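Long-range contacts in polysaccharide deacetylase (Streptococcus pyogenes, PDB 6DQ3), which removes N-acetyl groups from the cell wall linkage unit of streptococcal rhamnopolysaccharides, probably through zinc-dependent hydrolysis as a member of carbohydrate esterase family 4: residues D139-S144 with R176-T181; I170-G175 with G193-E198; H133-P138 with T149-D154. All coordinates share one frame; numbering follows the deposited sequence. Where two conformers were deposited one is given.

Contact 1. Residues D139-S144 with R176-T181. With ZN (zinc ion), chain E; ZN (zinc ion), chain I.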
loop_
_atom_site.group_PDB
_atom_site.type_symbol
_atom_site.label_atom_id
_atom_site.label_comp_id
_atom_site.label_asym_id
_atom_site.label_seq_id
_atom_site.Cartn_x
_atom_site.Cartn_y
_atom_site.Cartn_z
ATOM N N ASP A 139 -15.811 -3.992 -6.589
ATOM C CA ASP A 139 -16.130 -4.534 -5.268
ATOM C C ASP A 139 -16.044 -6.053 -5.378
ATOM O O ASP A 139 -16.956 -6.704 -5.897
ATOM C CB ASP A 139 -17.508 -4.064 -4.815
ATOM C CG ASP A 139 -17.918 -4.638 -3.467
ATOM O OD1 ASP A 139 -17.247 -5.558 -2.962
ATOM O OD2 ASP A 139 -18.918 -4.150 -2.903
ATOM N N LEU A 140 -14.926 -6.621 -4.912
ATOM C CA LEU A 140 -14.692 -8.056 -5.064
ATOM C C LEU A 140 -15.811 -8.872 -4.424
ATOM O O LEU A 140 -16.184 -9.934 -4.931
ATOM C CB LEU A 140 -13.341 -8.430 -4.447
ATOM C CG LEU A 140 -12.073 -7.978 -5.167
ATOM C CD1 LEU A 140 -10.830 -8.213 -4.325
ATOM C CD2 LEU A 140 -11.956 -8.705 -6.502
ATOM N N GLU A 141 -16.347 -8.387 -3.302
ATOM C CA GLU A 141 -17.408 -9.084 -2.588
ATOM C C GLU A 141 -18.642 -9.307 -3.447
ATOM O O GLU A 141 -19.358 -10.296 -3.254
ATOM C CB GLU A 141 -17.807 -8.275 -1.360
ATOM C CG GLU A 141 -17.627 -8.976 -0.047
ATOM C CD GLU A 141 -18.249 -8.213 1.094
ATOM O OE1 GLU A 141 -18.034 -6.990 1.194
ATOM O OE2 GLU A 141 -18.964 -8.846 1.892
ATOM N N GLN A 142 -18.934 -8.387 -4.359
ATOM C CA GLN A 142 -20.108 -8.496 -5.206
ATOM C C GLN A 142 -19.808 -9.203 -6.520
ATOM O O GLN A 142 -20.636 -9.169 -7.434
ATOM C CB GLN A 142 -20.693 -7.105 -5.456
ATOM C CG GLN A 142 -21.204 -6.424 -4.184
ATOM C CD GLN A 142 -22.151 -7.300 -3.373
ATOM O OE1 GLN A 142 -22.918 -8.090 -3.926
ATOM N NE2 GLN A 142 -22.094 -7.165 -2.052
ATOM N N ALA A 143 -18.651 -9.850 -6.631
ATOM C CA ALA A 143 -18.292 -10.607 -7.819
ATOM C C ALA A 143 -18.378 -12.101 -7.536
ATOM O O ALA A 143 -18.162 -12.550 -6.407
ATOM C CB ALA A 143 -16.881 -10.250 -8.298
ATOM N N SER A 144 -18.718 -12.866 -8.573
ATOM C CA SER A 144 -18.727 -14.316 -8.481
ATOM C C SER A 144 -17.315 -14.834 -8.219
ATOM O O SER A 144 -16.333 -14.122 -8.441
ATOM C CB SER A 144 -19.257 -14.919 -9.775
ATOM O OG SER A 144 -18.347 -14.679 -10.836
ATOM N N ARG A 176 -13.128 -4.209 0.767
ATOM C CA ARG A 176 -14.250 -5.141 0.780
ATOM C C ARG A 176 -13.793 -6.533 0.367
ATOM O O ARG A 176 -13.117 -6.703 -0.652
ATOM C CB ARG A 176 -15.357 -4.654 -0.151
ATOM C CG ARG A 176 -15.918 -3.298 0.231
ATOM C CD ARG A 176 -17.056 -2.895 -0.687
ATOM N NE ARG A 176 -17.398 -1.486 -0.520
ATOM C CZ ARG A 176 -18.317 -0.849 -1.236
ATOM N NH1 ARG A 176 -18.992 -1.497 -2.176
ATOM N NH2 ARG A 176 -18.560 0.436 -1.013
ATOM N N TYR A 177 -14.178 -7.527 1.156
ATOM C CA TYR A 177 -13.792 -8.902 0.885
ATOM C C TYR A 177 -14.753 -9.821 1.618
ATOM O O TYR A 177 -15.379 -9.429 2.603
ATOM C CB TYR A 177 -12.355 -9.179 1.334
ATOM C CG TYR A 177 -12.122 -8.898 2.802
ATOM C CD1 TYR A 177 -11.858 -7.612 3.244
ATOM C CD2 TYR A 177 -12.162 -9.921 3.745
ATOM C CE1 TYR A 177 -11.642 -7.345 4.579
ATOM C CE2 TYR A 177 -11.947 -9.662 5.087
ATOM C CZ TYR A 177 -11.684 -8.369 5.498
ATOM O OH TYR A 177 -11.468 -8.088 6.828
ATOM N N ASN A 178 -14.861 -11.053 1.129
ATOM C CA ASN A 178 -15.586 -12.081 1.866
ATOM C C ASN A 178 -14.706 -13.319 1.987
ATOM O O ASN A 178 -13.541 -13.322 1.571
ATOM C CB ASN A 178 -16.941 -12.401 1.219
ATOM C CG ASN A 178 -16.831 -12.874 -0.220
ATOM O OD1 ASN A 178 -15.738 -13.119 -0.748
ATOM N ND2 ASN A 178 -17.990 -13.022 -0.864
ATOM N N ASP A 179 -15.263 -14.374 2.595
ATOM C CA ASP A 179 -14.492 -15.598 2.776
ATOM C C ASP A 179 -13.942 -16.077 1.442
ATOM O O ASP A 179 -12.772 -16.472 1.348
ATOM C CB ASP A 179 -15.339 -16.688 3.459
ATOM C CG ASP A 179 -16.711 -16.890 2.825
ATOM O OD1 ASP A 179 -16.972 -16.393 1.715
ATOM O OD2 ASP A 179 -17.546 -17.565 3.464
ATOM N N THR A 180 -14.756 -15.987 0.387
ATOM C CA THR A 180 -14.333 -16.416 -0.944
ATOM C C THR A 180 -13.119 -15.627 -1.428
ATOM O O THR A 180 -12.173 -16.205 -1.978
ATOM C CB THR A 180 -15.505 -16.275 -1.921
ATOM O OG1 THR A 180 -16.495 -17.275 -1.632
ATOM C CG2 THR A 180 -15.035 -16.421 -3.356
ATOM N N THR A 181 -13.131 -14.303 -1.248
ATOM C CA THR A 181 -11.977 -13.495 -1.641
ATOM C C THR A 181 -10.691 -14.054 -1.039
ATOM O O THR A 181 -9.681 -14.220 -1.733
ATOM C CB THR A 181 -12.163 -12.039 -1.199
ATOM O OG1 THR A 181 -13.456 -11.560 -1.585
ATOM C CG2 THR A 181 -11.082 -11.138 -1.809
HETATM ZN ZN ZN E . -18.401 -6.474 2.963
HETATM ZN ZN ZN I . -19.020 -16.711 1.242
HETATM O O HOH W 1 -12.976 -5.425 -3.035
HETATM O O HOH W 2 -19.298 -18.912 1.128
#
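Asp139 and Arg176 meet crosswise, carboxylate against guanidinium, with the two planes 75° apart. The salt bridge runs from Arg176 NH1 to Asp139 OD2 at 2.8 Å. On the arginine side the oxygen sits at the guanidinium edge, in its plane; on the aspartate side the nitrogen comes from above the carboxylate plane. Arg176 reaches this spot with a chain extended from CG to NE, which lays CD alongside the same carboxylate, 3.2 Å from Asp139 OD2. The other oxygen, Asp139 OD1, turns back to accept a weak bond from Glu141 N.

Glu141 comes in next to it, and its contact is made by the chain rather than the charge. Glu141 CG touches the backbone at Tyr177 C (3.4 Å) and the Asn178 side chain at CB (3.7 Å). The carboxylate beyond is turned to a zinc ion, bound through Glu141 OE1 at 1.9 Å and distinct from the zinc of Asp78, His133 and His137.

These contacts hold the loop that leads into helix 145-162 against the start of helix 179-187, the helix of a beta-alpha-beta unit. Asn178 is the N-cap of that second helix. With CG set between its backbone N and carbonyl carbon (chi1 58°), Asn178 OD1 folds back over the first turn and takes the hydrogen bond from Thr181 N at 2.9 Å, the donor lying nearly in line with the side-chain C=O.

On the buried side, Leu140 CD1 touches Thr181 CG2 at 3.9 Å, the two side chains crossing at about a right angle; Thr181 OG1 is engaged with Gln148 of helix 145-162. A water links the two backbones, accepting from Leu140 N and donating to Arg176 O.

Contact 2. Residues I170-G175 with G193-E198. With ACT (acetate ion), chain C.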
loop_
_atom_site.group_PDB
_atom_site.type_symbol
_atom_site.label_atom_id
_atom_site.label_comp_id
_atom_site.label_asym_id
_atom_site.label_seq_id
_atom_site.Cartn_x
_atom_site.Cartn_y
_atom_site.Cartn_z
ATOM N N ILE A 170 -1.809 -8.039 -2.026
ATOM C CA ILE A 170 -2.986 -7.441 -2.644
ATOM C C ILE A 170 -3.644 -6.510 -1.634
ATOM O O ILE A 170 -3.624 -6.757 -0.422
ATOM C CB ILE A 170 -3.987 -8.517 -3.141
ATOM C CG1 ILE A 170 -5.207 -7.867 -3.802
ATOM C CG2 ILE A 170 -4.407 -9.420 -1.982
ATOM C CD1 ILE A 170 -6.146 -8.855 -4.464
ATOM N N ALA A 171 -4.194 -5.409 -2.142
ATOM C CA ALA A 171 -5.094 -4.543 -1.386
ATOM C C ALA A 171 -6.480 -4.671 -2.009
ATOM O O ALA A 171 -6.638 -4.443 -3.211
ATOM C CB ALA A 171 -4.626 -3.085 -1.411
ATOM N N TYR A 172 -7.475 -5.045 -1.209
ATOM C CA TYR A 172 -8.826 -5.229 -1.744
ATOM C C TYR A 172 -9.469 -3.872 -2.009
ATOM O O TYR A 172 -9.405 -2.985 -1.147
ATOM C CB TYR A 172 -9.682 -6.046 -0.774
ATOM C CG TYR A 172 -8.977 -7.309 -0.353
ATOM C CD1 TYR A 172 -8.674 -8.292 -1.285
ATOM C CD2 TYR A 172 -8.574 -7.500 0.958
ATOM C CE1 TYR A 172 -8.001 -9.422 -0.923
ATOM C CE2 TYR A 172 -7.909 -8.640 1.334
ATOM C CZ TYR A 172 -7.620 -9.597 0.388
ATOM O OH TYR A 172 -6.952 -10.737 0.749
ATOM N N PRO A 173 -10.077 -3.663 -3.181
ATOM C CA PRO A 173 -10.705 -2.364 -3.456
ATOM C C PRO A 173 -11.739 -2.008 -2.401
ATOM O O PRO A 173 -12.636 -2.797 -2.085
ATOM C CB PRO A 173 -11.331 -2.556 -4.842
ATOM C CG PRO A 173 -10.424 -3.561 -5.497
ATOM C CD PRO A 173 -10.036 -4.517 -4.383
ATOM N N SER A 174 -11.593 -0.806 -1.850
ATOM C CA SER A 174 -12.475 -0.266 -0.818
ATOM C C SER A 174 -12.481 -1.116 0.447
ATOM O O SER A 174 -13.358 -0.957 1.305
ATOM C CB SER A 174 -13.897 -0.099 -1.366
ATOM O OG SER A 174 -13.896 0.816 -2.450
ATOM N N GLY A 175 -11.489 -1.990 0.597
ATOM C CA GLY A 175 -11.397 -2.825 1.771
ATOM C C GLY A 175 -12.448 -3.905 1.864
ATOM O O GLY A 175 -12.640 -4.473 2.940
ATOM N N GLY A 193 -2.320 -9.662 2.386
ATOM C CA GLY A 193 -3.482 -8.915 1.954
ATOM C C GLY A 193 -3.785 -7.819 2.952
ATOM O O GLY A 193 -3.693 -8.044 4.162
ATOM N N VAL A 194 -4.122 -6.625 2.471
ATOM C CA VAL A 194 -4.379 -5.485 3.342
ATOM C C VAL A 194 -5.802 -4.994 3.132
ATOM O O VAL A 194 -6.311 -4.969 2.007
ATOM C CB VAL A 194 -3.367 -4.336 3.123
ATOM C CG1 VAL A 194 -1.980 -4.787 3.560
ATOM C CG2 VAL A 194 -3.360 -3.861 1.687
ATOM N N THR A 195 -6.430 -4.588 4.229
ATOM C CA THR A 195 -7.807 -4.143 4.283
ATOM C C THR A 195 -7.828 -2.643 4.579
ATOM O O THR A 195 -6.787 -1.975 4.582
ATOM C CB THR A 195 -8.555 -4.923 5.361
ATOM O OG1 THR A 195 -8.125 -4.451 6.644
ATOM C CG2 THR A 195 -8.267 -6.422 5.249
ATOM N N THR A 196 -9.019 -2.118 4.867
ATOM C CA THR A 196 -9.149 -0.776 5.424
ATOM C C THR A 196 -9.604 -0.796 6.885
ATOM O O THR A 196 -10.026 0.240 7.410
ATOM C CB THR A 196 -10.100 0.086 4.580
ATOM O OG1 THR A 196 -11.406 -0.503 4.522
ATOM C CG2 THR A 196 -9.554 0.258 3.158
ATOM N N ASN A 197 -9.538 -1.957 7.547
ATOM C CA ASN A 197 -9.830 -2.041 8.975
ATOM C C ASN A 197 -8.757 -1.286 9.756
ATOM O O ASN A 197 -7.566 -1.589 9.631
ATOM C CB ASN A 197 -9.882 -3.499 9.436
ATOM C CG ASN A 197 -10.934 -4.321 8.703
ATOM O OD1 ASN A 197 -11.948 -3.799 8.244
ATOM N ND2 ASN A 197 -10.694 -5.623 8.602
ATOM N N GLU A 198 -9.171 -0.330 10.588
ATOM C CA GLU A 198 -8.222 0.560 11.254
ATOM C C GLU A 198 -7.488 -0.132 12.400
ATOM O O GLU A 198 -8.104 -0.787 13.249
ATOM C CB GLU A 198 -8.955 1.799 11.774
ATOM C CG GLU A 198 -8.088 2.830 12.491
ATOM C CD GLU A 198 -7.103 3.537 11.571
ATOM O OE1 GLU A 198 -7.342 3.593 10.346
ATOM O OE2 GLU A 198 -6.081 4.038 12.082
HETATM C C ACT C . -8.807 1.289 -1.845
HETATM O O ACT C . -8.034 2.205 -2.190
HETATM O OXT ACT C . -9.625 0.702 -2.579
HETATM C CH3 ACT C . -8.724 0.871 -0.465
HETATM O O HOH W 3 -7.907 -2.660 1.249
HETATM O O HOH W 4 -11.550 -3.681 5.229
#
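Val194 has CG1 anti to its carbonyl carbon (chi1 -66°), which tucks CG2 between the backbone N and the carbonyl carbon and pushes it at Ala171. The methyls Val194 CG2 and Ala171 CB stand only 3.4 Å apart, tighter than normal van der Waals contact. For Tyr172 a chi1 of -50° puts CG beside the backbone N, and the ring swings back toward the second strand. Tyr172 CD2 comes within 3.6 Å of Val194 O, Thr195 CG2 lies loosely at the ring edge, and the hydroxyl passes Gly193 CA on its way to bond with Leu208 O.

The backbones underneath are paired in parallel, Ile170 beside Gly193 and Ala171 beside Val194. Val194 N donates to Ile170 O at 2.9 Å, and Gly193 CA adds a CA-H...O contact to that oxygen. The return bond, Tyr172 N to Val194 O, is weak at 3.4 Å. Here the strands are parting, and a water takes over, donating to both Tyr172 O and Val194 O.

Past this point Pro173, Ser174 and Gly175 turn back toward the corner at Thr196, where Thr196 OG1 faces Gly175 CA at 3.6 Å. A second water bridges the two segments, donating to Gly175 O and accepting from Thr196 N. Thr195 OG1 shapes the corner as an ST turn, accepting from Asn197 N.

Ser174 N points at a bound acetate, with a 2.6 Å, almost straight hydrogen bond (177°) to acetate OXT, an oxygen that also lies next to the zinc ion held by His133 and His137. The pairing is thus the parallel strand pair of a beta-alpha-beta unit, whose loop at the strand end delivers a backbone N-H to the metal site, consistent with the oxyanion hole of family 4 deacetylases.

Contact 3. Residues H133-P138 with T149-D154. With ZN (zinc ion), chain D; EDO (1,2-ethanediol), chain H.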
loop_
_atom_site.group_PDB
_atom_site.type_symbol
_atom_site.label_atom_id
_atom_site.label_comp_id
_atom_site.label_asym_id
_atom_site.label_seq_id
_atom_site.Cartn_x
_atom_site.Cartn_y
_atom_site.Cartn_z
ATOM N N HIS A 133 -3.830 -4.461 -7.005
ATOM C CA HIS A 133 -5.068 -3.788 -6.631
ATOM C C HIS A 133 -6.168 -4.089 -7.646
ATOM O O HIS A 133 -7.019 -3.238 -7.918
ATOM C CB HIS A 133 -4.835 -2.282 -6.488
ATOM C CG HIS A 133 -5.809 -1.595 -5.577
ATOM N ND1 HIS A 133 -6.354 -2.199 -4.462
ATOM C CD2 HIS A 133 -6.313 -0.340 -5.609
ATOM C CE1 HIS A 133 -7.165 -1.348 -3.857
ATOM N NE2 HIS A 133 -7.158 -0.212 -4.535
ATOM N N THR A 134 -6.146 -5.307 -8.204
ATOM C CA THR A 134 -7.083 -5.839 -9.190
ATOM C C THR A 134 -6.914 -5.189 -10.559
ATOM O O THR A 134 -6.163 -4.219 -10.717
ATOM C CB THR A 134 -8.549 -5.691 -8.754
ATOM O OG1 THR A 134 -8.992 -4.348 -8.980
ATOM C CG2 THR A 134 -8.744 -6.076 -7.294
ATOM N N VAL A 135 -7.617 -5.728 -11.556
ATOM C CA VAL A 135 -7.562 -5.172 -12.905
ATOM C C VAL A 135 -8.455 -3.945 -13.017
ATOM O O VAL A 135 -8.013 -2.874 -13.444
ATOM C CB VAL A 135 -7.962 -6.237 -13.945
ATOM C CG1 VAL A 135 -7.927 -5.633 -15.352
ATOM C CG2 VAL A 135 -7.076 -7.465 -13.856
ATOM N N ASN A 136 -9.725 -4.074 -12.630
ATOM C CA ASN A 136 -10.718 -3.039 -12.869
ATOM C C ASN A 136 -11.252 -2.392 -11.597
ATOM O O ASN A 136 -12.137 -1.536 -11.683
ATOM C CB ASN A 136 -11.875 -3.633 -13.687
ATOM C CG ASN A 136 -11.431 -4.110 -15.065
ATOM O OD1 ASN A 136 -11.018 -3.307 -15.909
ATOM N ND2 ASN A 136 -11.524 -5.417 -15.302
ATOM N N HIS A 137 -10.726 -2.758 -10.425
ATOM C CA HIS A 137 -11.130 -2.171 -9.150
ATOM C C HIS A 137 -12.611 -2.387 -8.860
ATOM O O HIS A 137 -13.304 -1.447 -8.443
ATOM C CB HIS A 137 -10.801 -0.674 -9.142
ATOM C CG HIS A 137 -10.595 -0.090 -7.776
ATOM N ND1 HIS A 137 -11.608 0.516 -7.062
ATOM C CD2 HIS A 137 -9.482 0.019 -7.012
ATOM C CE1 HIS A 137 -11.132 0.952 -5.909
ATOM N NE2 HIS A 137 -9.844 0.665 -5.855
ATOM N N PRO A 138 -13.129 -3.601 -9.034
ATOM C CA PRO A 138 -14.499 -3.884 -8.600
ATOM C C PRO A 138 -14.580 -4.057 -7.090
ATOM O O PRO A 138 -13.577 -4.238 -6.397
ATOM C CB PRO A 138 -14.827 -5.201 -9.309
ATOM C CG PRO A 138 -13.496 -5.914 -9.322
ATOM C CD PRO A 138 -12.471 -4.806 -9.581
ATOM N N THR A 149 -11.482 -14.452 -9.144
ATOM C CA THR A 149 -10.249 -15.100 -9.571
ATOM C C THR A 149 -9.606 -14.328 -10.720
ATOM O O THR A 149 -8.413 -14.006 -10.675
ATOM C CB THR A 149 -10.531 -16.551 -9.966
ATOM O OG1 THR A 149 -11.167 -17.237 -8.876
ATOM C CG2 THR A 149 -9.244 -17.275 -10.317
ATOM N N THR A 150 -10.391 -13.991 -11.747
ATOM C CA THR A 150 -9.853 -13.248 -12.885
ATOM C C THR A 150 -9.277 -11.905 -12.444
ATOM O O THR A 150 -8.160 -11.542 -12.826
ATOM C CB THR A 150 -10.946 -13.045 -13.937
ATOM O OG1 THR A 150 -11.427 -14.319 -14.382
ATOM C CG2 THR A 150 -10.421 -12.255 -15.138
ATOM N N GLU A 151 -10.027 -11.155 -11.633
ATOM C CA GLU A 151 -9.590 -9.821 -11.235
ATOM C C GLU A 151 -8.296 -9.868 -10.432
ATOM O O GLU A 151 -7.447 -8.978 -10.554
ATOM C CB GLU A 151 -10.687 -9.136 -10.424
ATOM C CG GLU A 151 -11.844 -8.619 -11.258
ATOM C CD GLU A 151 -11.477 -7.378 -12.053
ATOM O OE1 GLU A 151 -10.449 -6.738 -11.743
ATOM O OE2 GLU A 151 -12.222 -7.039 -12.991
ATOM N N MET A 152 -8.127 -10.892 -9.601
ATOM C CA MET A 152 -6.941 -11.001 -8.766
ATOM C C MET A 152 -5.799 -11.718 -9.471
ATOM O O MET A 152 -4.631 -11.479 -9.142
ATOM C CB MET A 152 -7.282 -11.738 -7.467
ATOM C CG MET A 152 -8.099 -10.905 -6.481
ATOM S SD MET A 152 -8.280 -11.701 -4.870
ATOM C CE MET A 152 -9.758 -12.688 -5.142
ATOM N N LYS A 153 -6.111 -12.588 -10.431
ATOM C CA LYS A 153 -5.095 -13.374 -11.120
ATOM C C LYS A 153 -4.509 -12.641 -12.320
ATOM O O LYS A 153 -3.286 -12.602 -12.487
ATOM C CB LYS A 153 -5.684 -14.709 -11.592
ATOM C CG LYS A 153 -4.734 -15.543 -12.447
ATOM C CD LYS A 153 -5.401 -16.829 -12.920
ATOM C CE LYS A 153 -4.384 -17.856 -13.403
ATOM N NZ LYS A 153 -3.484 -17.315 -14.457
ATOM N N ASP A 154 -5.370 -12.093 -13.181
ATOM C CA ASP A 154 -4.889 -11.466 -14.407
ATOM C C ASP A 154 -4.029 -10.247 -14.104
ATOM O O ASP A 154 -3.100 -9.940 -14.860
ATOM C CB ASP A 154 -6.066 -11.062 -15.296
ATOM C CG ASP A 154 -6.730 -12.244 -15.978
ATOM O OD1 ASP A 154 -6.255 -13.390 -15.823
ATOM O OD2 ASP A 154 -7.737 -12.015 -16.679
HETATM ZN ZN ZN D . -8.582 1.436 -4.417
HETATM C C1 EDO H . -9.447 1.011 -17.240
HETATM O O1 EDO H . -10.139 1.890 -18.132
HETATM C C2 EDO H . -10.303 -0.223 -16.968
HETATM O O2 EDO H . -9.519 -1.151 -16.217
HETATM O O HOH W 5 -9.963 3.361 -4.173
#
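The carboxylate of Glu151 and the side-chain amide of Asn136 meet with their planes 69° apart. Asn136 ND2 donates to Glu151 OE2 at 2.9 Å; the oxygen lies close to the amide plane and is met on its syn side, somewhat out of the carboxylate plane. The other oxygen, Glu151 OE1, uses its syn lone pair for Asn136 N, also at 2.9 Å and fairly straight at 164°. One asparagine therefore holds both oxygens, by backbone and by side chain, which fixes the rotation of the carboxylate. Val135 N adds a weak bond to Glu151 OE1. Pro138 and Glu151 reach toward each other from opposite directions, Pro138 CG resting 3.7 Å from Glu151 CD.

Glu151 gets its carboxylate there by bending at chi2 (-73°), so that the side chain leaves the helix and curls into the loop. With several N-H groups converging on it, the buried carboxylate is probably kept ionised.

What it grips is the His-Thr-Val-Asn-His segment, the H-x3-H zinc motif of family 4 deacetylases. His133 and His137 both turn away from helix 145-162 and bind the zinc ion through NE2, at 2.2 Å and 2.1 Å; Asp78 completes the protein triad. His133 CD2 lies at the edge of the His137 ring, in its plane. Between the two histidines, Thr134 OG1 accepts from His137 N at 2.8 Å, an ST motif, and donates to His133 O, tying the loop internally. Thr134 is thus a second-shell residue for His137, while Glu151 holds the loop between the two ligands from the helix side.

On the flank, Val135 CG2 lies against Asp154 CB at 4.0 Å, nearly one turn after Glu151, and Thr134 CA makes a CA-H...O contact with Glu151 O.

In the fold
Both segments of contact 3 come ahead of those of contact 2 in the chain, while those of contact 1 alternate with each. Their centres lie 11 to 14 Å apart, contacts 1 and 3 being nearest. Contact 3 ties the loop after strand 128-132 to helix 145-162; contact 1 takes the continuation of that loop to the start of helix 179-187; contact 2 pairs the strands flanking that helix. The three touch directly: Leu140 packs on Tyr172 and Thr134, Pro173 on Thr134 and Pro138, and His133 ND1 probably bonds to Ala171 O. Contacts 2 and 3 bring groups to the zinc bound by His133 and His137, while contact 1 packs outer parts of the same loops.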